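PDB 5BVR: alpha-actinin-like protein 1 from Schizosaccharomyces pombe, which binds actin filaments and takes part in forming and organising the actin ring during cytokinesis and septation. Local coordinates for residues Pro30-Leu35 with Gly42-Gln47. Residues are numbered along the deposited sequence; the frame is centred on the assembly and turned at random.
Sequences PSVFDL and GILLIQ
L44 reaches from the first turn of helix 43-53 to the extended chain of P30, S31 and V32, and its two methyl branches divide the work. CD1 meets the CG2 methyl of V32 at 3.9 Å. CD2 lies against P30, 4.2 Å from ring atom CG and 3.9 Å from the carbonyl O. The CB of L44 already points toward the loop, and with CG anti to the carbonyl carbon (chi1 -68°) and chi2 near -176° the fork extends to it. On V32, CG1 is anti to the backbone N (chi1 173°), while CG2 sits beside that N and faces the leucine. The V32 and L44 side chains run past each other in opposite directions. Both segments belong to the first of the two tandem calponin-homology (CH) domains that form the actin-binding domain, where this loop links helix 11-25 to helix 43-53. V32 also packs on F20 of helix 11-25, and its N is hydrogen-bonded to N21 OD1. With an alanine in place of L44, both methyl branches are gone, and a gap would probably open between the helix and V32 CG2 and the P30 ring. P30 O is buried in this contact, with both leucine methyls against it, and has no hydrogen-bonding partner in the model.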
ATOM      1  N   PRO A  30      -9.915 -12.704  -9.506  1.00 32.83           N
ATOM      2  CA  PRO A  30     -11.075 -11.973  -8.983  1.00 37.28           C
ATOM      3  C   PRO A  30     -10.652 -11.033  -7.866  1.00 36.30           C
ATOM      4  O   PRO A  30      -9.683 -11.324  -7.176  1.00 30.24           O
ATOM      5  CB  PRO A  30     -11.988 -13.076  -8.438  1.00 37.34           C
ATOM      6  CG  PRO A  30     -11.136 -14.296  -8.322  1.00 44.29           C
ATOM      7  CD  PRO A  30     -10.062 -14.160  -9.353  1.00 37.70           C
ATOM      8  N   SER A  31     -11.365  -9.925  -7.713  1.00 29.03           N
ATOM      9  CA  SER A  31     -11.031  -8.933  -6.695  1.00 28.14           C
ATOM     10  C   SER A  31     -11.610  -9.203  -5.311  1.00 24.73           C
ATOM     11  O   SER A  31     -12.561  -9.959  -5.111  1.00 28.66           O
ATOM     12  CB  SER A  31     -11.491  -7.548  -7.147  1.00 33.23           C
ATOM     13  OG  SER A  31     -10.863  -7.166  -8.356  1.00 36.82           O
ATOM     14  N   VAL A  32     -10.990  -8.541  -4.346  1.00 20.49           N
ATOM     15  CA  VAL A  32     -11.509  -8.434  -3.006  1.00 21.60           C
ATOM     16  C   VAL A  32     -12.466  -7.242  -2.993  1.00 20.73           C
ATOM     17  O   VAL A  32     -12.107  -6.160  -3.459  1.00 23.60           O
ATOM     18  CB  VAL A  32     -10.370  -8.148  -2.005  1.00 21.25           C
ATOM     19  CG1 VAL A  32     -10.917  -7.868  -0.592  1.00 23.52           C
ATOM     20  CG2 VAL A  32      -9.387  -9.316  -1.987  1.00 24.51           C
ATOM     21  N   PHE A  33     -13.657  -7.448  -2.446  1.00 23.48           N
ATOM     22  CA  PHE A  33     -14.615  -6.356  -2.263  1.00 27.41           C
ATOM     23  C   PHE A  33     -14.862  -6.084  -0.787  1.00 27.29           C
ATOM     24  O   PHE A  33     -15.154  -4.948  -0.393  1.00 27.76           O
ATOM     25  CB  PHE A  33     -15.918  -6.695  -2.980  1.00 33.55           C
ATOM     26  CG  PHE A  33     -15.766  -6.774  -4.471  1.00 34.67           C
ATOM     27  CD1 PHE A  33     -15.710  -5.619  -5.225  1.00 36.94           C
ATOM     28  CD2 PHE A  33     -15.646  -7.994  -5.111  1.00 43.68           C
ATOM     29  CE1 PHE A  33     -15.563  -5.675  -6.593  1.00 38.38           C
ATOM     30  CE2 PHE A  33     -15.498  -8.055  -6.488  1.00 42.25           C
ATOM     31  CZ  PHE A  33     -15.456  -6.892  -7.223  1.00 40.37           C
ATOM     32  N   ASP A  34     -14.722  -7.124   0.027  1.00 21.96           N
ATOM     33  CA  ASP A  34     -14.974  -7.039   1.460  1.00 23.80           C
ATOM     34  C   ASP A  34     -14.019  -7.952   2.205  1.00 25.48           C
ATOM     35  O   ASP A  34     -14.171  -9.182   2.188  1.00 24.81           O
ATOM     36  CB  ASP A  34     -16.429  -7.440   1.752  1.00 24.90           C
ATOM     37  CG  ASP A  34     -16.825  -7.229   3.210  1.00 37.11           C
ATOM     38  OD1 ASP A  34     -15.951  -6.931   4.051  1.00 32.67           O
ATOM     39  OD2 ASP A  34     -18.030  -7.387   3.514  1.00 42.23           O
ATOM     40  N   LEU A  35     -13.020  -7.353   2.848  1.00 25.78           N
ATOM     41  CA  LEU A  35     -12.019  -8.133   3.567  1.00 23.75           C
ATOM     42  C   LEU A  35     -12.590  -8.930   4.732  1.00 25.83           C
ATOM     43  O   LEU A  35     -11.916  -9.826   5.232  1.00 30.53           O
ATOM     44  CB  LEU A  35     -10.895  -7.222   4.063  1.00 23.93           C
ATOM     45  CG  LEU A  35      -9.903  -6.780   2.985  1.00 22.35           C
ATOM     46  CD1 LEU A  35      -9.005  -5.684   3.548  1.00 25.39           C
ATOM     47  CD2 LEU A  35      -9.078  -7.957   2.496  1.00 26.18           C
ATOM     48  N   GLY A  42      -9.336 -18.794   2.061  1.00 18.15           N
ATOM     49  CA  GLY A  42      -7.893 -18.897   1.932  1.00 19.64           C
ATOM     50  C   GLY A  42      -7.325 -18.723   0.540  1.00 18.14           C
ATOM     51  O   GLY A  42      -6.107 -18.555   0.411  1.00 17.68           O
ATOM     52  N   ILE A  43      -8.164 -18.740  -0.491  1.00 18.48           N
ATOM     53  CA  ILE A  43      -7.648 -18.822  -1.858  1.00 17.93           C
ATOM     54  C   ILE A  43      -6.964 -17.514  -2.281  1.00 18.65           C
ATOM     55  O   ILE A  43      -5.860 -17.540  -2.816  1.00 19.98           O
ATOM     56  CB  ILE A  43      -8.743 -19.196  -2.854  1.00 19.25           C
ATOM     57  CG1 ILE A  43      -9.164 -20.643  -2.607  1.00 22.09           C
ATOM     58  CG2 ILE A  43      -8.268 -19.019  -4.310  1.00 21.93           C
ATOM     59  CD1 ILE A  43     -10.435 -21.017  -3.318  1.00 22.94           C
ATOM     60  N   LEU A  44      -7.618 -16.377  -2.055  1.00 17.94           N
ATOM     61  CA  LEU A  44      -7.035 -15.110  -2.503  1.00 18.21           C
ATOM     62  C   LEU A  44      -5.787 -14.761  -1.709  1.00 18.70           C
ATOM     63  O   LEU A  44      -4.852 -14.148  -2.238  1.00 18.76           O
ATOM     64  CB  LEU A  44      -8.052 -13.986  -2.452  1.00 20.94           C
ATOM     65  CG  LEU A  44      -9.201 -14.102  -3.455  1.00 22.89           C
ATOM     66  CD1 LEU A  44     -10.075 -12.883  -3.364  1.00 22.97           C
ATOM     67  CD2 LEU A  44      -8.735 -14.320  -4.901  1.00 25.36           C
ATOM     68  N   LEU A  45      -5.753 -15.156  -0.441  1.00 18.52           N
ATOM     69  CA  LEU A  45      -4.546 -14.964   0.350  1.00 18.03           C
ATOM     70  C   LEU A  45      -3.391 -15.790  -0.222  1.00 16.59           C
ATOM     71  O   LEU A  45      -2.290 -15.297  -0.416  1.00 17.96           O
ATOM     72  CB  LEU A  45      -4.808 -15.323   1.805  1.00 20.81           C
ATOM     73  CG  LEU A  45      -3.705 -15.084   2.817  1.00 19.52           C
ATOM     74  CD1 LEU A  45      -3.247 -13.627   2.760  1.00 22.33           C
ATOM     75  CD2 LEU A  45      -4.222 -15.456   4.211  1.00 23.26           C
ATOM     76  N   ILE A  46      -3.635 -17.053  -0.534  1.00 16.89           N
ATOM     77  CA  ILE A  46      -2.588 -17.858  -1.144  1.00 18.66           C
ATOM     78  C   ILE A  46      -2.114 -17.248  -2.450  1.00 19.08           C
ATOM     79  O   ILE A  46      -0.906 -17.127  -2.684  1.00 20.72           O
ATOM     80  CB  ILE A  46      -3.079 -19.281  -1.374  1.00 18.13           C
ATOM     81  CG1 ILE A  46      -3.184 -20.002  -0.029  1.00 18.06           C
ATOM     82  CG2 ILE A  46      -2.146 -20.063  -2.341  1.00 21.01           C
ATOM     83  CD1 ILE A  46      -3.968 -21.318  -0.102  1.00 18.56           C
ATOM     84  N   GLN A  47      -3.057 -16.862  -3.300  1.00 20.48           N
ATOM     85  CA  GLN A  47      -2.702 -16.268  -4.577  1.00 22.94           C
ATOM     86  C   GLN A  47      -1.927 -14.957  -4.390  1.00 20.33           C
ATOM     87  O   GLN A  47      -0.930 -14.728  -5.087  1.00 22.67           O
ATOM     88  CB  GLN A  47      -3.945 -16.076  -5.441  1.00 22.72           C
ATOM     89  CG  GLN A  47      -4.555 -17.422  -5.861  1.00 21.98           C
ATOM     90  CD  GLN A  47      -5.856 -17.304  -6.640  1.00 31.32           C
ATOM     91  OE1 GLN A  47      -6.695 -16.452  -6.365  1.00 33.97           O
ATOM     92  NE2 GLN A  47      -6.020 -18.170  -7.624  1.00 44.94           N
TER